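Local coordinates for protein toll (Drosophila melanogaster, PDB 4LXR) that serves as the receptor for the cleaved cytokine Spätzle, switching on Toll signalling in antifungal immunity and in dorsal-ventral patterning of the embryo, at residues 323-328 and 347-352; 354-359 and 377-382; 394-399 and 418-423; 399-404 and 424-429. One frame throughout, in Å; residues are numbered along the deposited sequence.

Interaction 1 of 4, residues 323-328 and 347-352; sequences GDNLLK and SNNRLT
Asp324 and Asn348 occupy matching places in consecutive leucine-rich repeats, and their side chains run alongside each other in the same direction, carboxylate and amide planes only 17° apart. Asp324 OD1 lies 3.3 Å from Asn348 CB, while the other oxygen, OD2, takes a hydrogen bond from a water that also donates to Ser347 OG, itself bonded to Asp345 OD1, and accepts from Asn348 ND2, the water oxygen 2.7 Å from ND2. Next to this pair, in the backbone, Asp324 N donates to Ser347 O.

Further along the chain, the side chain of Asn349 lies beside Leu327, and Asn349 OD1, whose place is less certain, appears to receive the Leu327 N-H at 3.0 Å. Its ND2 is spent on Leu346 O and Leu322 O. Leu327 O then takes Arg350 N at 2.9 Å, and Lys328 O takes Thr352 N. On the surface Arg350 is bent at chi2 (-73°), which brings a face of its guanidinium over Leu326 CD2, 3.9 Å from NH1. Leu351 CD2 meets Leu327 CB in the interior.

Backbone groups that have left the strands are thus paid for by an asparagine side chain inside and by backbone bonds and water nearer the surface, consistent with one repeat docking on the next through its backbone.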
# COMPACT_ATOMS: atom_id res chain seq x y z
N GLY A 323 -21.76 -3.54 -1.10
CA GLY A 323 -20.68 -4.22 -0.41
C GLY A 323 -21.04 -4.59 1.01
O GLY A 323 -21.87 -3.94 1.65
N ASP A 324 -20.42 -5.67 1.48
CA ASP A 324 -20.52 -6.14 2.85
C ASP A 324 -21.91 -6.60 3.25
O ASP A 324 -22.39 -6.30 4.35
CB ASP A 324 -19.98 -5.11 3.85
CG ASP A 324 -18.53 -4.77 3.60
OD1 ASP A 324 -17.64 -5.51 4.08
OD2 ASP A 324 -18.28 -3.76 2.92
N ASN A 325 -22.57 -7.32 2.35
CA ASN A 325 -23.81 -7.99 2.71
C ASN A 325 -23.56 -9.48 2.69
O ASN A 325 -22.40 -9.88 2.77
CB ASN A 325 -24.95 -7.55 1.79
CG ASN A 325 -25.33 -6.11 2.03
OD1 ASN A 325 -25.89 -5.79 3.07
ND2 ASN A 325 -25.00 -5.23 1.10
N LEU A 326 -24.61 -10.28 2.60
CA LEU A 326 -24.47 -11.74 2.58
C LEU A 326 -25.02 -12.35 1.29
O LEU A 326 -25.49 -13.48 1.29
CB LEU A 326 -25.19 -12.36 3.80
CG LEU A 326 -24.66 -11.91 5.17
CD1 LEU A 326 -25.55 -12.40 6.31
CD2 LEU A 326 -23.21 -12.38 5.36
N LEU A 327 -24.95 -11.59 0.20
CA LEU A 327 -25.59 -11.98 -1.06
C LEU A 327 -24.92 -13.21 -1.68
O LEU A 327 -23.69 -13.24 -1.81
CB LEU A 327 -25.58 -10.79 -2.03
CG LEU A 327 -26.33 -9.53 -1.56
CD1 LEU A 327 -25.95 -8.29 -2.35
CD2 LEU A 327 -27.83 -9.73 -1.60
N LYS A 328 -25.71 -14.23 -2.02
CA LYS A 328 -25.19 -15.44 -2.69
C LYS A 328 -25.28 -15.33 -4.21
O LYS A 328 -24.46 -15.92 -4.92
CB LYS A 328 -25.91 -16.70 -2.24
CG LYS A 328 -25.67 -17.11 -0.80
CD LYS A 328 -26.51 -18.33 -0.43
CE LYS A 328 -26.38 -18.65 1.05
NZ LYS A 328 -24.97 -18.48 1.53
N SER A 347 -18.42 -5.93 -3.40
CA SER A 347 -17.32 -6.51 -2.65
C SER A 347 -17.81 -7.06 -1.31
O SER A 347 -18.81 -6.59 -0.78
CB SER A 347 -16.18 -5.49 -2.44
OG SER A 347 -16.60 -4.38 -1.65
N ASN A 348 -17.11 -8.07 -0.80
CA ASN A 348 -17.41 -8.68 0.50
C ASN A 348 -18.82 -9.22 0.67
O ASN A 348 -19.50 -8.92 1.64
CB ASN A 348 -17.08 -7.73 1.67
CG ASN A 348 -15.60 -7.53 1.83
OD1 ASN A 348 -14.89 -8.44 2.26
ND2 ASN A 348 -15.10 -6.32 1.49
N ASN A 349 -19.26 -10.03 -0.29
CA ASN A 349 -20.50 -10.76 -0.12
C ASN A 349 -20.20 -12.24 -0.09
O ASN A 349 -19.14 -12.64 0.38
CB ASN A 349 -21.49 -10.38 -1.22
CG ASN A 349 -22.24 -9.11 -0.90
OD1 ASN A 349 -23.21 -9.13 -0.14
ND2 ASN A 349 -21.82 -7.99 -1.50
N ARG A 350 -21.11 -13.07 -0.59
CA ARG A 350 -20.88 -14.51 -0.66
C ARG A 350 -21.28 -15.00 -2.05
O ARG A 350 -21.82 -16.09 -2.17
CB ARG A 350 -21.72 -15.26 0.36
CG ARG A 350 -21.62 -14.80 1.80
CD ARG A 350 -20.30 -15.17 2.46
NE ARG A 350 -20.35 -14.94 3.90
CZ ARG A 350 -19.57 -14.08 4.56
NH1 ARG A 350 -19.69 -13.93 5.87
NH2 ARG A 350 -18.66 -13.37 3.90
N LEU A 351 -21.05 -14.19 -3.07
CA LEU A 351 -21.52 -14.52 -4.41
C LEU A 351 -20.84 -15.78 -4.96
O LEU A 351 -19.60 -15.85 -5.03
CB LEU A 351 -21.30 -13.33 -5.35
CG LEU A 351 -21.99 -12.02 -4.92
CD1 LEU A 351 -21.49 -10.81 -5.70
CD2 LEU A 351 -23.51 -12.14 -5.05
N THR A 352 -21.64 -16.78 -5.33
CA THR A 352 -21.12 -17.97 -5.98
C THR A 352 -21.28 -17.88 -7.50
O THR A 352 -20.52 -18.48 -8.24
CB THR A 352 -21.80 -19.25 -5.50
OG1 THR A 352 -23.22 -19.09 -5.61
CG2 THR A 352 -21.39 -19.58 -4.06
O HOH W 1 -16.32 -3.92 0.94
O HOH W 2 -22.44 -18.44 -0.85

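Interaction 2 of 4, residues 354-359 and 377-382; sequences LPDSLF and GISGDI
Ser379 OG donates to Asp356 OD1 across 2.6 Å, the one direct hydrogen bond between the two segments. The hydroxyl reaches the carboxylate from above its plane, 42° out of it, and in turn accepts two weak hydrogen bonds, from Asp381 N and Ile382 N. With OG set between its own backbone N and carbonyl carbon (chi1 71°), Ser379 can face the aspartate and the N-H groups of its own following residues together.

Asp381 crosses Asp356 at about a right angle, the carboxylate planes 75° apart. Their OD2 atoms are 4.3 Å from each other, a closeness of like charge that probably costs some energy at the surface. Beneath the polar layer, Ile382 extends CD1 along Phe359, 3.6 Å from CD2 of the ring, and on to Pro355 O and Leu354 CB. Ile382 O sits at the edge of the same ring, in its plane, while one ring face is covered by Leu358 CD2. A water accepts from Phe359 N and lies 2.7 Å from Ile382 O.

Residues 355-358 form a type I turn closed by Leu358 N on Pro355 O. The turn and the loop of the next repeat pack side by side on the convex side of a leucine-rich repeat solenoid, Phe359 and Ile382 turned into the interior.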
# COMPACT_ATOMS: atom_id res chain seq x y z
N LEU A 354 -23.06 -15.09 -10.86
CA LEU A 354 -23.81 -13.96 -11.37
C LEU A 354 -24.44 -14.41 -12.68
O LEU A 354 -23.79 -15.08 -13.47
CB LEU A 354 -22.88 -12.78 -11.64
CG LEU A 354 -22.04 -12.30 -10.47
CD1 LEU A 354 -21.03 -11.28 -10.93
CD2 LEU A 354 -22.94 -11.71 -9.38
N PRO A 355 -25.72 -14.06 -12.91
CA PRO A 355 -26.35 -14.46 -14.16
C PRO A 355 -25.67 -13.78 -15.33
O PRO A 355 -25.30 -12.61 -15.21
CB PRO A 355 -27.79 -13.95 -14.02
CG PRO A 355 -28.00 -13.87 -12.54
CD PRO A 355 -26.67 -13.38 -12.01
N ASP A 356 -25.51 -14.51 -16.43
CA ASP A 356 -24.85 -14.02 -17.63
C ASP A 356 -25.44 -12.72 -18.16
O ASP A 356 -24.73 -11.92 -18.78
CB ASP A 356 -24.89 -15.10 -18.72
CG ASP A 356 -23.73 -16.10 -18.60
OD1 ASP A 356 -22.80 -15.85 -17.81
OD2 ASP A 356 -23.75 -17.12 -19.31
N SER A 357 -26.74 -12.51 -17.92
CA SER A 357 -27.43 -11.35 -18.47
C SER A 357 -27.48 -10.16 -17.49
O SER A 357 -28.07 -9.12 -17.79
CB SER A 357 -28.85 -11.75 -18.91
OG SER A 357 -29.74 -11.91 -17.80
N LEU A 358 -26.85 -10.30 -16.33
CA LEU A 358 -26.99 -9.28 -15.28
C LEU A 358 -26.51 -7.90 -15.74
O LEU A 358 -27.14 -6.88 -15.43
CB LEU A 358 -26.26 -9.72 -14.00
CG LEU A 358 -26.24 -8.71 -12.84
CD1 LEU A 358 -27.64 -8.48 -12.27
CD2 LEU A 358 -25.27 -9.15 -11.75
N PHE A 359 -25.42 -7.87 -16.50
CA PHE A 359 -24.82 -6.62 -16.97
C PHE A 359 -25.12 -6.38 -18.43
O PHE A 359 -24.35 -5.72 -19.13
CB PHE A 359 -23.28 -6.64 -16.76
CG PHE A 359 -22.87 -6.84 -15.32
CD1 PHE A 359 -23.33 -5.99 -14.33
CD2 PHE A 359 -22.02 -7.89 -14.97
CE1 PHE A 359 -22.96 -6.18 -12.99
CE2 PHE A 359 -21.65 -8.10 -13.64
CZ PHE A 359 -22.11 -7.24 -12.64
N GLY A 377 -15.69 -18.59 -11.86
CA GLY A 377 -15.46 -18.51 -13.28
C GLY A 377 -15.79 -17.16 -13.85
O GLY A 377 -16.43 -16.33 -13.20
N ILE A 378 -15.31 -16.91 -15.06
CA ILE A 378 -15.74 -15.74 -15.81
C ILE A 378 -16.21 -16.30 -17.13
O ILE A 378 -15.46 -17.01 -17.82
CB ILE A 378 -14.60 -14.74 -16.06
CG1 ILE A 378 -13.88 -14.40 -14.76
CG2 ILE A 378 -15.14 -13.47 -16.72
CD1 ILE A 378 -12.88 -13.27 -14.89
N SER A 379 -17.47 -16.04 -17.46
CA SER A 379 -18.06 -16.66 -18.63
C SER A 379 -17.84 -15.76 -19.84
O SER A 379 -17.39 -14.62 -19.69
CB SER A 379 -19.55 -16.94 -18.43
OG SER A 379 -20.31 -15.74 -18.43
N GLY A 380 -18.15 -16.29 -21.02
CA GLY A 380 -18.02 -15.52 -22.24
C GLY A 380 -19.03 -14.40 -22.40
O GLY A 380 -18.83 -13.52 -23.23
N ASP A 381 -20.10 -14.41 -21.60
CA ASP A 381 -21.18 -13.42 -21.76
C ASP A 381 -21.26 -12.34 -20.68
O ASP A 381 -21.81 -11.27 -20.93
CB ASP A 381 -22.55 -14.12 -21.82
CG ASP A 381 -22.82 -14.77 -23.16
OD1 ASP A 381 -22.07 -14.49 -24.13
OD2 ASP A 381 -23.79 -15.54 -23.26
N ILE A 382 -20.74 -12.63 -19.50
CA ILE A 382 -20.97 -11.77 -18.34
C ILE A 382 -20.58 -10.31 -18.58
O ILE A 382 -21.31 -9.41 -18.17
CB ILE A 382 -20.31 -12.34 -17.04
CG1 ILE A 382 -20.64 -11.46 -15.84
CG2 ILE A 382 -18.81 -12.49 -17.20
CD1 ILE A 382 -22.10 -11.51 -15.42
O HOH W 3 -24.01 -9.40 -18.34
O HOH W 4 -22.33 -7.92 -19.93

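Interaction 3 of 4, residues 394-399 and 418-423; sequences MSRNRL and LDHNDI. With NAG (2-acetamido-2-deoxy-beta-D-glucopyranose), chain E.
Met394 O receives Asn421 ND2 at 3.0 Å, nearly straight (171°) and in the amide plane, while Met394 CB packs on Leu418 CD2. Ser395 OG donates to Asp419 OD1 at 2.7 Å, coming from above the carboxylate plane. Arg396 N bonds to Asp419 O; its side chain runs alongside His420, CG 3.6 Å from His420 CB, before NE turns to a salt bridge with Asp372, and a water links NH1 to Asp419 OD2. The far edge of the His420 ring carries CE1 to 3.2 Å from O7 of an N-acetylglucosamine, and ND1 bonds to Asn455.

Asn397 and Asn421 are successive members of the asparagine stack of a leucine-rich repeat solenoid: Asn397 OD1 serves Leu375 N of the repeat before, as Asn421 OD1, less surely placed, appears to serve Leu399 N. Asn421 ND2 also grips Leu418 O, above that carbonyl's plane. With an alanine here the amide is gone, and Leu399 N and Met394 O would probably lose these mates inside the solenoid.

Arg398, bent at chi2 and chi3 (-53° and -58°), folds back to give NH1 to Asn397 O and forms a salt bridge with Asp422, whose OD2 lies over the guanidinium face at a doubtfully short separation from NH2. Leu399 lies beside the Asn421 amide and meets Leu418 CD2 through CD1, at 3.8 Å, and Ile423 CG1 through CB; Leu399 O takes Asp422 N in its carbonyl plane.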
# COMPACT_ATOMS: atom_id res chain seq x y z
N MET A 394 -11.60 -8.32 -8.93
CA MET A 394 -12.15 -9.63 -8.59
C MET A 394 -11.20 -10.38 -7.68
O MET A 394 -11.14 -11.62 -7.69
CB MET A 394 -12.45 -10.45 -9.84
CG MET A 394 -13.42 -9.76 -10.79
SD MET A 394 -13.99 -10.86 -12.09
CE MET A 394 -14.86 -12.12 -11.19
N SER A 395 -10.46 -9.60 -6.88
CA SER A 395 -9.51 -10.14 -5.91
C SER A 395 -10.18 -11.03 -4.89
O SER A 395 -11.32 -10.78 -4.49
CB SER A 395 -8.83 -8.99 -5.17
OG SER A 395 -8.45 -8.00 -6.10
N ARG A 396 -9.45 -12.05 -4.44
CA ARG A 396 -9.90 -12.93 -3.37
C ARG A 396 -11.28 -13.51 -3.67
O ARG A 396 -12.23 -13.35 -2.89
CB ARG A 396 -9.86 -12.20 -2.02
CG ARG A 396 -8.43 -11.85 -1.54
CD ARG A 396 -8.41 -10.96 -0.29
NE ARG A 396 -9.18 -9.75 -0.51
CZ ARG A 396 -8.69 -8.64 -1.06
NH1 ARG A 396 -7.42 -8.55 -1.40
NH2 ARG A 396 -9.49 -7.61 -1.25
N ASN A 397 -11.39 -14.16 -4.83
CA ASN A 397 -12.50 -15.04 -5.14
C ASN A 397 -11.94 -16.47 -5.21
O ASN A 397 -10.92 -16.75 -4.62
CB ASN A 397 -13.20 -14.61 -6.43
CG ASN A 397 -14.23 -13.51 -6.20
OD1 ASN A 397 -15.42 -13.80 -6.08
ND2 ASN A 397 -13.78 -12.25 -6.13
N ARG A 398 -12.63 -17.38 -5.91
CA ARG A 398 -12.13 -18.74 -6.13
C ARG A 398 -12.04 -18.99 -7.63
O ARG A 398 -12.38 -20.08 -8.11
CB ARG A 398 -13.06 -19.78 -5.51
CG ARG A 398 -13.45 -19.54 -4.05
CD ARG A 398 -12.26 -19.33 -3.13
NE ARG A 398 -11.34 -20.45 -3.16
CZ ARG A 398 -10.02 -20.34 -3.28
NH1 ARG A 398 -9.44 -19.15 -3.38
NH2 ARG A 398 -9.27 -21.44 -3.30
N LEU A 399 -11.61 -17.98 -8.38
CA LEU A 399 -11.63 -18.06 -9.85
C LEU A 399 -10.70 -19.14 -10.33
O LEU A 399 -9.56 -19.21 -9.91
CB LEU A 399 -11.24 -16.72 -10.48
CG LEU A 399 -12.23 -15.58 -10.30
CD1 LEU A 399 -11.72 -14.32 -11.01
CD2 LEU A 399 -13.55 -16.04 -10.89
N LEU A 418 -7.02 -9.57 -10.60
CA LEU A 418 -7.45 -10.94 -10.40
C LEU A 418 -6.60 -11.61 -9.34
O LEU A 418 -6.49 -12.83 -9.31
CB LEU A 418 -7.38 -11.73 -11.72
CG LEU A 418 -8.34 -11.24 -12.81
CD1 LEU A 418 -8.16 -12.04 -14.08
CD2 LEU A 418 -9.81 -11.27 -12.34
N ASP A 419 -6.01 -10.81 -8.45
CA ASP A 419 -5.11 -11.35 -7.44
C ASP A 419 -5.81 -12.25 -6.40
O ASP A 419 -6.95 -12.00 -6.04
CB ASP A 419 -4.36 -10.22 -6.73
CG ASP A 419 -5.27 -9.05 -6.37
OD1 ASP A 419 -6.09 -8.65 -7.21
OD2 ASP A 419 -5.18 -8.52 -5.24
N HIS A 420 -5.10 -13.29 -5.92
CA HIS A 420 -5.59 -14.18 -4.87
C HIS A 420 -6.77 -15.03 -5.35
O HIS A 420 -7.86 -15.01 -4.78
CB HIS A 420 -5.96 -13.41 -3.58
CG HIS A 420 -4.94 -12.40 -3.17
ND1 HIS A 420 -3.66 -12.74 -2.78
CD2 HIS A 420 -5.01 -11.05 -3.08
CE1 HIS A 420 -2.98 -11.65 -2.48
NE2 HIS A 420 -3.78 -10.61 -2.64
N ASN A 421 -6.55 -15.75 -6.44
CA ASN A 421 -7.55 -16.64 -6.98
C ASN A 421 -6.90 -17.99 -7.26
O ASN A 421 -5.81 -18.26 -6.75
CB ASN A 421 -8.19 -16.02 -8.23
CG ASN A 421 -9.31 -15.05 -7.88
OD1 ASN A 421 -10.36 -15.48 -7.41
ND2 ASN A 421 -9.09 -13.75 -8.08
N ASP A 422 -7.55 -18.84 -8.04
CA ASP A 422 -6.99 -20.16 -8.36
C ASP A 422 -6.75 -20.28 -9.86
O ASP A 422 -7.01 -21.33 -10.45
CB ASP A 422 -7.93 -21.28 -7.91
CG ASP A 422 -7.87 -21.53 -6.42
OD1 ASP A 422 -6.76 -21.79 -5.91
OD2 ASP A 422 -8.93 -21.46 -5.77
N ILE A 423 -6.29 -19.20 -10.47
CA ILE A 423 -6.14 -19.15 -11.91
C ILE A 423 -4.85 -19.79 -12.39
O ILE A 423 -3.75 -19.35 -12.03
CB ILE A 423 -6.19 -17.70 -12.41
CG1 ILE A 423 -7.50 -17.05 -11.96
CG2 ILE A 423 -6.03 -17.66 -13.91
CD1 ILE A 423 -7.47 -15.54 -11.99
C1 NAG E . -2.93 -16.31 -1.63
C2 NAG E . -2.58 -15.64 -0.29
C3 NAG E . -3.20 -16.42 0.87
C4 NAG E . -4.69 -16.66 0.65
C5 NAG E . -4.89 -17.33 -0.70
C6 NAG E . -6.34 -17.59 -1.04
C7 NAG E . -0.47 -14.37 -0.29
C8 NAG E . 1.01 -14.44 -0.06
N2 NAG E . -1.15 -15.52 -0.11
O3 NAG E . -2.96 -15.70 2.07
O4 NAG E . -5.21 -17.52 1.66
O5 NAG E . -4.36 -16.49 -1.74
O6 NAG E . -7.08 -16.38 -1.13
O7 NAG E . -1.03 -13.33 -0.62
O HOH W 5 -6.06 -6.69 -3.49
O HOH W 6 -9.20 -16.11 -2.52

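Interaction 4 of 4, residues 399-404 and 424-429; sequences LRTIDS and DLQQPL
Arg400 NH1 and Asp424 OD1 form a salt bridge of 3.0 Å, the oxygen lying at the edge of the guanidinium and in its plane. The hydrogen bond within it is weak, bent to 131°, and the carboxylate is turned 79° from the guanidinium. Beyond it, the Gln426 side chain crosses that of Arg400 at about a right angle, OE1 4.0 Å from Arg400 NH2, while NE2 rests 3.7 Å from Thr401 CG2. On the inner side Ile402 CD1 and Leu425 CD2 make a loose apolar touch at 4.5 Å.

Two waters link the segments: one, between backbones, donates to Arg400 O and accepts weakly from Leu425 N; the other accepts from Ile402 N and from NE2 of the Gln426 side chain.

What positions Asp424 is an Asx turn. With CG between the backbone N and the carbonyl carbon (chi1 67°), OD1 takes Gln426 N at 3.0 Å from well above the carboxylate plane. An asparagine in its place would lose the negative charge, and Arg400 would probably be left without its ionic mate and freer to swing into solvent. Further out, Thr401 and Asp403 bond through their backbones to Ile378, and Leu425 packs on Tyr462.

Short parallel strands 377-378 and 401-402 pair on the convex side of the leucine-rich repeat solenoid; next to them the Asx turn at Asp424-Gln426 begins a loop leading to the helix 429-433.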
# COMPACT_ATOMS: atom_id res chain seq x y z
N LEU A 399 -11.61 -17.98 -8.38
CA LEU A 399 -11.63 -18.06 -9.85
C LEU A 399 -10.70 -19.14 -10.33
O LEU A 399 -9.56 -19.21 -9.91
CB LEU A 399 -11.24 -16.72 -10.48
CG LEU A 399 -12.23 -15.58 -10.30
CD1 LEU A 399 -11.72 -14.32 -11.01
CD2 LEU A 399 -13.55 -16.04 -10.89
N ARG A 400 -11.21 -20.00 -11.20
CA ARG A 400 -10.42 -21.10 -11.72
C ARG A 400 -10.42 -21.09 -13.25
O ARG A 400 -9.41 -21.42 -13.88
CB ARG A 400 -10.93 -22.43 -11.14
CG ARG A 400 -10.83 -23.63 -12.07
CD ARG A 400 -10.06 -24.78 -11.45
NE ARG A 400 -9.83 -25.87 -12.40
CZ ARG A 400 -8.86 -25.86 -13.31
NH1 ARG A 400 -8.03 -24.82 -13.40
NH2 ARG A 400 -8.72 -26.89 -14.14
N THR A 401 -11.53 -20.70 -13.86
CA THR A 401 -11.56 -20.61 -15.31
C THR A 401 -11.96 -19.24 -15.83
O THR A 401 -12.77 -18.54 -15.22
CB THR A 401 -12.51 -21.64 -15.96
OG1 THR A 401 -13.87 -21.22 -15.76
CG2 THR A 401 -12.29 -23.02 -15.37
N ILE A 402 -11.38 -18.89 -16.97
CA ILE A 402 -11.70 -17.66 -17.66
C ILE A 402 -12.03 -18.04 -19.10
O ILE A 402 -11.17 -18.53 -19.82
CB ILE A 402 -10.51 -16.69 -17.66
CG1 ILE A 402 -10.05 -16.43 -16.22
CG2 ILE A 402 -10.89 -15.36 -18.35
CD1 ILE A 402 -9.12 -15.24 -16.09
N ASP A 403 -13.28 -17.84 -19.50
CA ASP A 403 -13.70 -18.21 -20.85
C ASP A 403 -12.83 -17.49 -21.88
O ASP A 403 -12.40 -16.34 -21.66
CB ASP A 403 -15.16 -17.85 -21.07
CG ASP A 403 -15.66 -18.32 -22.42
OD1 ASP A 403 -15.48 -17.59 -23.42
OD2 ASP A 403 -16.21 -19.44 -22.48
N SER A 404 -12.57 -18.16 -22.99
CA SER A 404 -11.64 -17.61 -23.98
C SER A 404 -12.18 -16.32 -24.59
O SER A 404 -11.42 -15.50 -25.07
CB SER A 404 -11.31 -18.65 -25.07
OG SER A 404 -12.47 -19.02 -25.79
N ASP A 424 -4.97 -20.83 -13.22
CA ASP A 424 -3.77 -21.44 -13.81
C ASP A 424 -3.70 -21.30 -15.34
O ASP A 424 -2.71 -21.69 -15.97
CB ASP A 424 -3.63 -22.91 -13.36
CG ASP A 424 -4.72 -23.81 -13.91
OD1 ASP A 424 -5.68 -23.31 -14.55
OD2 ASP A 424 -4.63 -25.04 -13.68
N LEU A 425 -4.76 -20.75 -15.92
CA LEU A 425 -4.91 -20.63 -17.38
C LEU A 425 -4.72 -21.95 -18.13
O LEU A 425 -4.52 -21.96 -19.34
CB LEU A 425 -4.01 -19.53 -17.95
CG LEU A 425 -4.27 -18.10 -17.46
CD1 LEU A 425 -3.37 -17.13 -18.21
CD2 LEU A 425 -5.75 -17.72 -17.62
N GLN A 426 -4.78 -23.05 -17.38
CA GLN A 426 -4.92 -24.40 -17.93
C GLN A 426 -3.89 -24.72 -19.00
O GLN A 426 -4.25 -25.13 -20.10
CB GLN A 426 -6.35 -24.60 -18.46
CG GLN A 426 -7.42 -23.96 -17.57
CD GLN A 426 -8.82 -24.47 -17.85
OE1 GLN A 426 -9.05 -25.68 -17.94
NE2 GLN A 426 -9.77 -23.55 -17.99
N GLN A 427 -2.62 -24.54 -18.67
CA GLN A 427 -1.56 -24.59 -19.66
C GLN A 427 -0.68 -25.85 -19.61
O GLN A 427 -0.03 -26.11 -18.60
CB GLN A 427 -0.70 -23.34 -19.53
CG GLN A 427 0.32 -23.21 -20.64
CD GLN A 427 -0.32 -23.10 -22.01
OE1 GLN A 427 -1.16 -22.25 -22.24
NE2 GLN A 427 0.09 -23.98 -22.92
N PRO A 428 -0.64 -26.62 -20.72
CA PRO A 428 0.17 -27.84 -20.83
C PRO A 428 1.68 -27.57 -20.91
O PRO A 428 2.12 -26.67 -21.63
CB PRO A 428 -0.33 -28.48 -22.13
CG PRO A 428 -0.92 -27.36 -22.90
CD PRO A 428 -1.54 -26.46 -21.88
N LEU A 429 2.44 -28.37 -20.18
CA LEU A 429 3.86 -28.12 -19.94
C LEU A 429 4.71 -28.15 -21.20
O LEU A 429 5.64 -27.36 -21.35
CB LEU A 429 4.42 -29.12 -18.93
CG LEU A 429 4.45 -28.72 -17.45
CD1 LEU A 429 3.14 -28.10 -16.98
CD2 LEU A 429 4.81 -29.94 -16.60
O HOH W 7 -7.50 -20.53 -15.61
O HOH W 8 -9.01 -20.51 -17.80

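How the interactions relate
From the N terminus, interaction 1 closes the loop from repeat 8 to repeat 9, just after strands 319-321 and 343-345. Interaction 2 follows in series, its first segment starting almost where 347-352 ends, and joins the convex sides of repeats 9 and 10. Interactions 3 and 4 both tie repeat 11 to repeat 12; their segments alternate along the chain, so the two loops cross, and they share Leu399. Interaction 2 meets interaction 3 where Ile378 CD1 packs on Met394 SD, and interaction 4 through the pairing of strands 377-378 and 401-402. Interactions 1 and 3 repeat one asparagine-centred arrangement three repeats apart, without touching.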